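Local atomic coordinates of succinate dehydrogenase subunit A (Mycolicibacterium smegmatis, PDB entry 7D6V), a protein that binds FAD as the flavoprotein subunit of a membrane-bound succinate dehydrogenase and probably oxidises succinate to fumarate, passing the electrons on toward quinone. Residues P481-M492 and L536-S547; W576-R584 and D594-Q602. All coordinates share one frame; numbering follows the deposited sequence.

Contact 1 of 2, residues P481-M492 and L536-S547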
loop_
_atom_site.group_PDB
_atom_site.type_symbol
_atom_site.label_atom_id
_atom_site.label_comp_id
_atom_site.label_asym_id
_atom_site.label_seq_id
_atom_site.Cartn_x
_atom_site.Cartn_y
_atom_site.Cartn_z
ATOM N N PRO A 481 10.403 2.889 29.428
ATOM C CA PRO A 481 10.121 1.742 28.546
ATOM C C PRO A 481 10.982 1.706 27.296
ATOM O O PRO A 481 11.393 0.624 26.861
ATOM C CB PRO A 481 8.636 1.925 28.199
ATOM C CG PRO A 481 8.098 2.847 29.227
ATOM C CD PRO A 481 9.217 3.730 29.647
ATOM N N TYR A 482 11.264 2.868 26.703
ATOM C CA TYR A 482 12.048 2.910 25.475
ATOM C C TYR A 482 13.480 2.452 25.715
ATOM O O TYR A 482 14.054 1.727 24.894
ATOM C CB TYR A 482 12.021 4.324 24.893
ATOM C CG TYR A 482 10.648 4.780 24.458
ATOM C CD1 TYR A 482 10.199 4.554 23.167
ATOM C CD2 TYR A 482 9.801 5.435 25.337
ATOM C CE1 TYR A 482 8.949 4.966 22.764
ATOM C CE2 TYR A 482 8.546 5.850 24.941
ATOM C CZ TYR A 482 8.127 5.613 23.654
ATOM O OH TYR A 482 6.881 6.025 23.253
ATOM N N THR A 483 14.070 2.860 26.840
ATOM C CA THR A 483 15.423 2.434 27.177
ATOM C C THR A 483 15.492 0.924 27.370
ATOM O O THR A 483 16.404 0.260 26.858
ATOM C CB THR A 483 15.893 3.168 28.434
ATOM O OG1 THR A 483 16.074 4.555 28.135
ATOM C CG2 THR A 483 17.200 2.591 28.946
ATOM N N LEU A 484 14.524 0.361 28.095
ATOM C CA LEU A 484 14.494 -1.082 28.308
ATOM C C LEU A 484 14.318 -1.824 26.990
ATOM O O LEU A 484 14.964 -2.854 26.755
ATOM C CB LEU A 484 13.365 -1.445 29.271
ATOM C CG LEU A 484 13.586 -1.287 30.776
ATOM C CD1 LEU A 484 12.257 -1.370 31.504
ATOM C CD2 LEU A 484 14.541 -2.325 31.309
ATOM N N HIS A 485 13.438 -1.319 26.123
ATOM C CA HIS A 485 13.223 -1.955 24.830
ATOM C C HIS A 485 14.493 -1.943 23.991
ATOM O O HIS A 485 14.837 -2.947 23.356
ATOM C CB HIS A 485 12.083 -1.261 24.090
ATOM C CG HIS A 485 11.736 -1.898 22.782
ATOM N ND1 HIS A 485 11.246 -1.182 21.713
ATOM C CD2 HIS A 485 11.807 -3.186 22.372
ATOM C CE1 HIS A 485 11.029 -2.000 20.700
ATOM N NE2 HIS A 485 11.361 -3.222 21.075
ATOM N N ALA A 486 15.200 -0.811 23.973
ATOM C CA ALA A 486 16.443 -0.727 23.214
ATOM C C ALA A 486 17.495 -1.680 23.765
ATOM O O ALA A 486 18.225 -2.319 22.997
ATOM C CB ALA A 486 16.964 0.708 23.220
ATOM N N GLU A 487 17.595 -1.787 25.092
ATOM C CA GLU A 487 18.566 -2.709 25.675
ATOM C C GLU A 487 18.237 -4.154 25.322
ATOM O O GLU A 487 19.134 -4.940 24.988
ATOM C CB GLU A 487 18.630 -2.521 27.188
ATOM C CG GLU A 487 19.149 -1.160 27.603
ATOM C CD GLU A 487 19.465 -1.082 29.078
ATOM O OE1 GLU A 487 19.417 -2.130 29.752
ATOM O OE2 GLU A 487 19.763 0.029 29.564
ATOM N N LEU A 488 16.954 -4.520 25.377
ATOM C CA LEU A 488 16.555 -5.864 24.972
ATOM C C LEU A 488 16.895 -6.123 23.513
ATOM O O LEU A 488 17.397 -7.199 23.164
ATOM C CB LEU A 488 15.059 -6.067 25.204
ATOM C CG LEU A 488 14.481 -7.332 24.565
ATOM C CD1 LEU A 488 14.915 -8.564 25.328
ATOM C CD2 LEU A 488 12.971 -7.262 24.479
ATOM N N GLN A 489 16.618 -5.151 22.643
ATOM C CA GLN A 489 16.890 -5.330 21.224
ATOM C C GLN A 489 18.377 -5.528 20.971
ATOM O O GLN A 489 18.773 -6.413 20.203
ATOM C CB GLN A 489 16.365 -4.134 20.439
ATOM C CG GLN A 489 14.866 -4.136 20.263
ATOM C CD GLN A 489 14.399 -3.078 19.295
ATOM O OE1 GLN A 489 14.768 -1.913 19.410
ATOM N NE2 GLN A 489 13.582 -3.478 18.332
ATOM N N GLN A 490 19.217 -4.720 21.623
ATOM C CA GLN A 490 20.658 -4.865 21.455
ATOM C C GLN A 490 21.140 -6.221 21.951
ATOM O O GLN A 490 21.942 -6.884 21.283
ATOM C CB GLN A 490 21.391 -3.739 22.182
ATOM C CG GLN A 490 22.890 -3.708 21.931
ATOM C CD GLN A 490 23.235 -3.379 20.493
ATOM O OE1 GLN A 490 23.214 -2.219 20.090
ATOM N NE2 GLN A 490 23.549 -4.402 19.709
ATOM N N SER A 491 20.659 -6.655 23.119
ATOM C CA SER A 491 21.106 -7.933 23.664
ATOM C C SER A 491 20.699 -9.095 22.767
ATOM O O SER A 491 21.502 -10.001 22.511
ATOM C CB SER A 491 20.548 -8.118 25.071
ATOM O OG SER A 491 20.980 -7.072 25.920
ATOM N N MET A 492 19.460 -9.085 22.271
ATOM C CA MET A 492 19.016 -10.170 21.402
ATOM C C MET A 492 19.761 -10.161 20.074
ATOM O O MET A 492 20.124 -11.222 19.560
ATOM C CB MET A 492 17.509 -10.094 21.173
ATOM C CG MET A 492 16.686 -10.289 22.429
ATOM S SD MET A 492 16.936 -11.924 23.139
ATOM C CE MET A 492 16.061 -12.943 21.958
ATOM N N LEU A 536 3.995 0.399 24.884
ATOM C CA LEU A 536 5.297 -0.257 24.850
ATOM C C LEU A 536 5.593 -0.963 26.167
ATOM O O LEU A 536 6.134 -2.076 26.177
ATOM C CB LEU A 536 6.385 0.765 24.529
ATOM C CG LEU A 536 7.801 0.227 24.338
ATOM C CD1 LEU A 536 7.816 -0.873 23.293
ATOM C CD2 LEU A 536 8.740 1.346 23.954
ATOM N N ALA A 537 5.248 -0.328 27.289
ATOM C CA ALA A 537 5.444 -0.961 28.588
ATOM C C ALA A 537 4.633 -2.243 28.703
ATOM O O ALA A 537 5.076 -3.213 29.328
ATOM C CB ALA A 537 5.071 0.008 29.705
ATOM N N ILE A 538 3.436 -2.264 28.117
ATOM C CA ILE A 538 2.634 -3.483 28.139
ATOM C C ILE A 538 3.245 -4.552 27.236
ATOM O O ILE A 538 3.327 -5.725 27.614
ATOM C CB ILE A 538 1.178 -3.172 27.750
ATOM C CG1 ILE A 538 0.528 -2.280 28.803
ATOM C CG2 ILE A 538 0.378 -4.452 27.594
ATOM C CD1 ILE A 538 -0.757 -1.643 28.336
ATOM N N ASP A 539 3.682 -4.168 26.032
ATOM C CA ASP A 539 4.274 -5.123 25.095
ATOM C C ASP A 539 5.587 -5.713 25.597
ATOM O O ASP A 539 5.968 -6.812 25.166
ATOM C CB ASP A 539 4.519 -4.456 23.741
ATOM C CG ASP A 539 3.238 -4.063 23.040
ATOM O OD1 ASP A 539 2.260 -4.837 23.099
ATOM O OD2 ASP A 539 3.215 -2.983 22.412
ATOM N N MET A 540 6.294 -4.997 26.473
ATOM C CA MET A 540 7.616 -5.442 26.893
ATOM C C MET A 540 7.568 -6.767 27.643
ATOM O O MET A 540 8.525 -7.543 27.575
ATOM C CB MET A 540 8.276 -4.367 27.753
ATOM C CG MET A 540 9.225 -3.454 26.990
ATOM S SD MET A 540 10.487 -4.350 26.072
ATOM C CE MET A 540 11.622 -4.760 27.391
ATOM N N ARG A 541 6.475 -7.058 28.354
ATOM C CA ARG A 541 6.409 -8.320 29.088
ATOM C C ARG A 541 6.300 -9.510 28.137
ATOM O O ARG A 541 6.969 -10.536 28.331
ATOM C CB ARG A 541 5.249 -8.283 30.091
ATOM C CG ARG A 541 3.857 -8.411 29.499
ATOM C CD ARG A 541 2.774 -8.169 30.536
ATOM N NE ARG A 541 2.588 -9.300 31.440
ATOM C CZ ARG A 541 1.454 -9.984 31.558
ATOM N NH1 ARG A 541 0.401 -9.658 30.824
ATOM N NH2 ARG A 541 1.372 -10.993 32.410
ATOM N N ASN A 542 5.493 -9.375 27.081
ATOM C CA ASN A 542 5.434 -10.408 26.055
ATOM C C ASN A 542 6.777 -10.560 25.361
ATOM O O ASN A 542 7.225 -11.682 25.094
ATOM C CB ASN A 542 4.348 -10.075 25.035
ATOM C CG ASN A 542 3.030 -9.731 25.683
ATOM O OD1 ASN A 542 2.625 -10.355 26.661
ATOM N ND2 ASN A 542 2.352 -8.730 25.144
ATOM N N MET A 543 7.433 -9.437 25.059
ATOM C CA MET A 543 8.732 -9.513 24.400
ATOM C C MET A 543 9.758 -10.222 25.277
ATOM O O MET A 543 10.544 -11.038 24.783
ATOM C CB MET A 543 9.211 -8.116 24.014
ATOM C CG MET A 543 8.742 -7.680 22.640
ATOM S SD MET A 543 9.471 -6.139 22.069
ATOM C CE MET A 543 8.385 -4.944 22.836
ATOM N N LEU A 544 9.755 -9.938 26.580
ATOM C CA LEU A 544 10.695 -10.590 27.487
ATOM C C LEU A 544 10.434 -12.088 27.578
ATOM O O LEU A 544 11.377 -12.892 27.559
ATOM C CB LEU A 544 10.620 -9.949 28.871
ATOM C CG LEU A 544 11.224 -8.552 29.025
ATOM C CD1 LEU A 544 10.819 -7.936 30.353
ATOM C CD2 LEU A 544 12.734 -8.601 28.897
ATOM N N LEU A 545 9.162 -12.485 27.674
ATOM C CA LEU A 545 8.838 -13.908 27.742
ATOM C C LEU A 545 9.281 -14.636 26.475
ATOM O O LEU A 545 9.898 -15.711 26.536
ATOM C CB LEU A 545 7.338 -14.081 27.977
ATOM C CG LEU A 545 6.838 -15.472 28.356
ATOM C CD1 LEU A 545 7.491 -15.922 29.635
ATOM C CD2 LEU A 545 5.330 -15.475 28.498
ATOM N N VAL A 546 8.993 -14.048 25.311
ATOM C CA VAL A 546 9.357 -14.690 24.052
ATOM C C VAL A 546 10.872 -14.757 23.900
ATOM O O VAL A 546 11.413 -15.749 23.399
ATOM C CB VAL A 546 8.691 -13.958 22.874
ATOM C CG1 VAL A 546 9.278 -14.415 21.556
ATOM C CG2 VAL A 546 7.193 -14.197 22.894
ATOM N N SER A 547 11.583 -13.710 24.331
ATOM C CA SER A 547 13.039 -13.726 24.257
ATOM C C SER A 547 13.627 -14.820 25.137
ATOM O O SER A 547 14.569 -15.511 24.731
ATOM C CB SER A 547 13.598 -12.362 24.651
ATOM O OG SER A 547 12.994 -11.331 23.894
#

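Contact 2 of 2, residues W576-R584 and D594-Q602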
loop_
_atom_site.group_PDB
_atom_site.type_symbol
_atom_site.label_atom_id
_atom_site.label_comp_id
_atom_site.label_asym_id
_atom_site.label_seq_id
_atom_site.Cartn_x
_atom_site.Cartn_y
_atom_site.Cartn_z
ATOM N N TRP A 576 18.442 -35.839 16.012
ATOM C CA TRP A 576 17.903 -34.531 16.398
ATOM C C TRP A 576 16.763 -34.015 15.523
ATOM O O TRP A 576 16.470 -32.817 15.534
ATOM C CB TRP A 576 19.026 -33.488 16.406
ATOM C CG TRP A 576 19.513 -33.083 17.777
ATOM C CD1 TRP A 576 20.763 -33.277 18.288
ATOM C CD2 TRP A 576 18.765 -32.410 18.800
ATOM N NE1 TRP A 576 20.840 -32.775 19.561
ATOM C CE2 TRP A 576 19.627 -32.237 19.899
ATOM C CE3 TRP A 576 17.453 -31.941 18.892
ATOM C CZ2 TRP A 576 19.218 -31.616 21.076
ATOM C CZ3 TRP A 576 17.050 -31.325 20.062
ATOM C CH2 TRP A 576 17.929 -31.168 21.137
ATOM N N ARG A 577 16.102 -34.898 14.781
ATOM C CA ARG A 577 15.085 -34.500 13.818
ATOM C C ARG A 577 13.686 -34.873 14.258
ATOM O O ARG A 577 12.737 -34.158 13.936
ATOM C CB ARG A 577 15.377 -35.135 12.451
ATOM C CG ARG A 577 14.676 -34.503 11.273
ATOM C CD ARG A 577 14.248 -35.572 10.286
ATOM N NE ARG A 577 13.760 -36.765 10.967
ATOM C CZ ARG A 577 12.531 -36.899 11.452
ATOM N NH1 ARG A 577 12.176 -38.021 12.056
ATOM N NH2 ARG A 577 11.655 -35.912 11.334
ATOM N N ASN A 578 13.543 -35.973 14.984
ATOM C CA ASN A 578 12.310 -36.287 15.696
ATOM C C ASN A 578 12.345 -35.761 17.129
ATOM O O ASN A 578 12.119 -36.487 18.093
ATOM C CB ASN A 578 12.057 -37.790 15.645
ATOM C CG ASN A 578 13.195 -38.597 16.236
ATOM O OD1 ASN A 578 14.164 -38.045 16.755
ATOM N ND2 ASN A 578 13.079 -39.917 16.162
ATOM N N THR A 579 12.639 -34.470 17.266
ATOM C CA THR A 579 12.618 -33.781 18.549
ATOM C C THR A 579 12.174 -32.347 18.314
ATOM O O THR A 579 12.734 -31.659 17.457
ATOM C CB THR A 579 13.992 -33.808 19.228
ATOM O OG1 THR A 579 14.491 -35.150 19.247
ATOM C CG2 THR A 579 13.888 -33.304 20.654
ATOM N N LEU A 580 11.170 -31.899 19.069
ATOM C CA LEU A 580 10.589 -30.576 18.877
ATOM C C LEU A 580 11.001 -29.556 19.921
ATOM O O LEU A 580 11.015 -28.362 19.614
ATOM C CB LEU A 580 9.060 -30.654 18.849
ATOM C CG LEU A 580 8.467 -31.295 17.601
ATOM C CD1 LEU A 580 6.964 -31.428 17.738
ATOM C CD2 LEU A 580 8.833 -30.480 16.375
ATOM N N LEU A 581 11.333 -29.984 21.139
ATOM C CA LEU A 581 11.898 -29.099 22.156
ATOM C C LEU A 581 10.901 -27.987 22.522
ATOM O O LEU A 581 11.058 -26.814 22.186
ATOM C CB LEU A 581 13.245 -28.562 21.651
ATOM C CG LEU A 581 14.147 -27.674 22.486
ATOM C CD1 LEU A 581 14.565 -28.474 23.692
ATOM C CD2 LEU A 581 15.356 -27.264 21.679
ATOM N N VAL A 582 9.832 -28.424 23.200
ATOM C CA VAL A 582 8.637 -27.628 23.476
ATOM C C VAL A 582 8.826 -26.751 24.712
ATOM O O VAL A 582 9.361 -27.196 25.730
ATOM C CB VAL A 582 7.433 -28.570 23.657
ATOM C CG1 VAL A 582 6.203 -27.799 24.028
ATOM C CG2 VAL A 582 7.200 -29.377 22.404
ATOM N N CYS A 583 8.350 -25.506 24.641
ATOM C CA CYS A 583 8.453 -24.542 25.733
ATOM C C CYS A 583 7.133 -24.415 26.490
ATOM O O CYS A 583 6.057 -24.424 25.887
ATOM C CB CYS A 583 8.861 -23.166 25.203
ATOM S SG CYS A 583 10.339 -23.153 24.176
ATOM N N ARG A 584 7.220 -24.274 27.816
ATOM C CA ARG A 584 6.036 -24.130 28.656
ATOM C C ARG A 584 6.339 -23.194 29.819
ATOM O O ARG A 584 7.496 -22.932 30.143
ATOM C CB ARG A 584 5.553 -25.481 29.194
ATOM C CG ARG A 584 4.517 -26.168 28.335
ATOM C CD ARG A 584 4.363 -27.616 28.747
ATOM N NE ARG A 584 3.905 -28.456 27.647
ATOM C CZ ARG A 584 4.510 -29.575 27.265
ATOM N NH1 ARG A 584 5.602 -29.986 27.892
ATOM N NH2 ARG A 584 4.026 -30.281 26.255
ATOM N N ASP A 594 10.192 -20.082 32.019
ATOM C CA ASP A 594 9.847 -21.147 31.093
ATOM C C ASP A 594 10.740 -22.361 31.295
ATOM O O ASP A 594 11.901 -22.245 31.695
ATOM C CB ASP A 594 9.958 -20.673 29.644
ATOM C CG ASP A 594 9.239 -19.369 29.406
ATOM O OD1 ASP A 594 9.872 -18.304 29.561
ATOM O OD2 ASP A 594 8.039 -19.406 29.062
ATOM N N VAL A 595 10.173 -23.528 31.012
ATOM C CA VAL A 595 10.898 -24.789 30.964
ATOM C C VAL A 595 10.755 -25.352 29.559
ATOM O O VAL A 595 9.647 -25.379 29.008
ATOM C CB VAL A 595 10.380 -25.787 32.015
ATOM C CG1 VAL A 595 10.772 -27.205 31.648
ATOM C CG2 VAL A 595 10.927 -25.436 33.376
ATOM N N THR A 596 11.872 -25.772 28.973
ATOM C CA THR A 596 11.893 -26.364 27.645
ATOM C C THR A 596 12.196 -27.853 27.765
ATOM O O THR A 596 13.161 -28.243 28.429
ATOM C CB THR A 596 12.925 -25.669 26.755
ATOM O OG1 THR A 596 12.806 -24.252 26.911
ATOM C CG2 THR A 596 12.668 -25.996 25.309
ATOM N N VAL A 597 11.369 -28.675 27.123
ATOM C CA VAL A 597 11.433 -30.126 27.218
ATOM C C VAL A 597 11.676 -30.671 25.810
ATOM O O VAL A 597 11.633 -29.938 24.827
ATOM C CB VAL A 597 10.150 -30.715 27.844
ATOM C CG1 VAL A 597 10.340 -32.166 28.273
ATOM C CG2 VAL A 597 9.701 -29.868 29.024
ATOM N N THR A 598 11.950 -31.974 25.721
ATOM C CA THR A 598 12.321 -32.627 24.466
ATOM C C THR A 598 11.386 -33.792 24.156
ATOM O O THR A 598 11.653 -34.934 24.558
ATOM C CB THR A 598 13.767 -33.109 24.533
ATOM O OG1 THR A 598 13.881 -34.123 25.538
ATOM C CG2 THR A 598 14.690 -31.964 24.894
ATOM N N PRO A 599 10.275 -33.554 23.463
ATOM C CA PRO A 599 9.423 -34.656 23.005
ATOM C C PRO A 599 9.781 -35.130 21.602
ATOM O O PRO A 599 10.421 -34.428 20.819
ATOM C CB PRO A 599 8.018 -34.039 23.008
ATOM C CG PRO A 599 8.258 -32.619 22.798
ATOM C CD PRO A 599 9.539 -32.281 23.493
ATOM N N GLU A 600 9.326 -36.339 21.288
ATOM C CA GLU A 600 9.542 -36.944 19.983
ATOM C C GLU A 600 8.386 -36.636 19.041
ATOM O O GLU A 600 7.236 -36.491 19.462
ATOM C CB GLU A 600 9.718 -38.459 20.098
ATOM C CG GLU A 600 10.753 -38.884 21.117
ATOM C CD GLU A 600 12.130 -38.330 20.813
ATOM O OE1 GLU A 600 12.724 -38.731 19.792
ATOM O OE2 GLU A 600 12.616 -37.489 21.597
ATOM N N GLN A 601 8.710 -36.535 17.756
ATOM C CA GLN A 601 7.713 -36.301 16.725
ATOM C C GLN A 601 7.005 -37.599 16.352
ATOM O O GLN A 601 7.488 -38.702 16.617
ATOM C CB GLN A 601 8.355 -35.693 15.479
ATOM C CG GLN A 601 9.063 -34.377 15.710
ATOM C CD GLN A 601 9.301 -33.617 14.423
ATOM O OE1 GLN A 601 8.358 -33.230 13.735
ATOM N NE2 GLN A 601 10.565 -33.396 14.091
ATOM N N GLN A 602 5.847 -37.449 15.718
ATOM C CA GLN A 602 5.078 -38.597 15.260
ATOM C C GLN A 602 5.821 -39.321 14.141
ATOM O O GLN A 602 6.552 -38.708 13.359
ATOM C CB GLN A 602 3.696 -38.150 14.782
ATOM C CG GLN A 602 2.780 -39.278 14.350
ATOM C CD GLN A 602 2.473 -40.237 15.482
ATOM O OE1 GLN A 602 3.004 -41.345 15.536
ATOM N NE2 GLN A 602 1.610 -39.813 16.397
#

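Contact 1 of 2, residues P481-M492 and L536-S547
L536 reaches over to two rings of helix 481-492 with its two methyl branches. CD2 lies over one face of Y482, 3.9 Å from the ring centroid, a CH-pi contact; CD1 meets H485 off-centre, 3.8 Å from ND1. The L536 CG stands anti to the backbone N (chi1 -175°), which lets the branches divide between the rings. The Y482 hydroxyl is hydrogen-bonded to P46 O of the iron-sulfur subunit. One residue on, A537 CB approaches P481 CG at 4.2 Å. M540 bends at chi2 and chi3, laying SD 3.8 Å from H485 CA while CE turns toward L484 and L488. These helices run near-parallel, their axes 9.7 Å apart at 28°, and belong to the helical C-terminal region of the fumarate reductase flavoprotein family; helix 502-518 covers L484 and L488 as well. M543 SD comes obliquely to the H485 ring, 3.6 Å from NE2, a sulfur-aromatic contact, while NE2 is hydrogen-bonded to K214 O. M543 CB also meets L488 CD2 at 3.9 Å: L488 is a knob in the hole formed by M540, M543, L544 and S547. S547 OG hydrogen-bonds back to M543 O, and its CB packs 3.7 Å from M492 SD.

Contact 2 of 2, residues W576-R584 and D594-Q602
R584 and V595 face each other as an antiparallel hydrogen-bonded pair: R584 N donates to V595 O and V595 N to R584 O, each at 2.9 Å, so both residues have their backbone N-H and C=O engaged. V597 N then donates to V582 O at 2.9 Å, nearly straight (167° at the hydrogen). Between these rungs C583 and T596 form a non-hydrogen-bonded pair, with C583 turning its backbone polar groups outward to L240. D594 O is taken by K552 NZ.

Beyond the strands the pairing thins. P599 O accepts from L580 N at 3.2 Å, and N578 O receives a weak bond from Q601 N at 3.4 Å. E600 OE1 lies 2.9 Å from the same N578 O, but both are acceptors and no hydrogen bond joins them. The Q601 side-chain NE2 is modelled so near R577 O that this bond remains doubtful. R577 NH2, near the Q601 amide, donates to F80 O. On the outward side, R557 satisfies both T579 O and W576 O.

Carbon-to-carbon contacts accompany these bonds. L580 crosses Q601 at about a right angle, CG to CG 3.7 Å. T596 swings its methyl CG2 opposite its own N, toward L581 CD1, 3.5 Å away. V582 CG2 abuts P599 CG. Strands running at 156° and paired in this register form a beta hairpin, continued by an irregular, more loosely bonded pairing of two loop segments.

Helix 532-556 is the common element. Its 536-547 part makes contact 1, and its later turns meet contact 2, where Q556 touches L581 and T598. The two contacts, with centres 26 Å apart, meet directly at one point: L545 CD1 lies 3.4 Å from D594 OD1, in packing. D594 also lies against C549, placing the end of the hairpin next to its 585-593 connection against this helix. Contact 1 is complete in sequence before contact 2 begins, and both fall in the C-terminal region of the fumarate reductase flavoprotein family. In contact 1 the M543 side chain lies about 11 Å from the bound FAD.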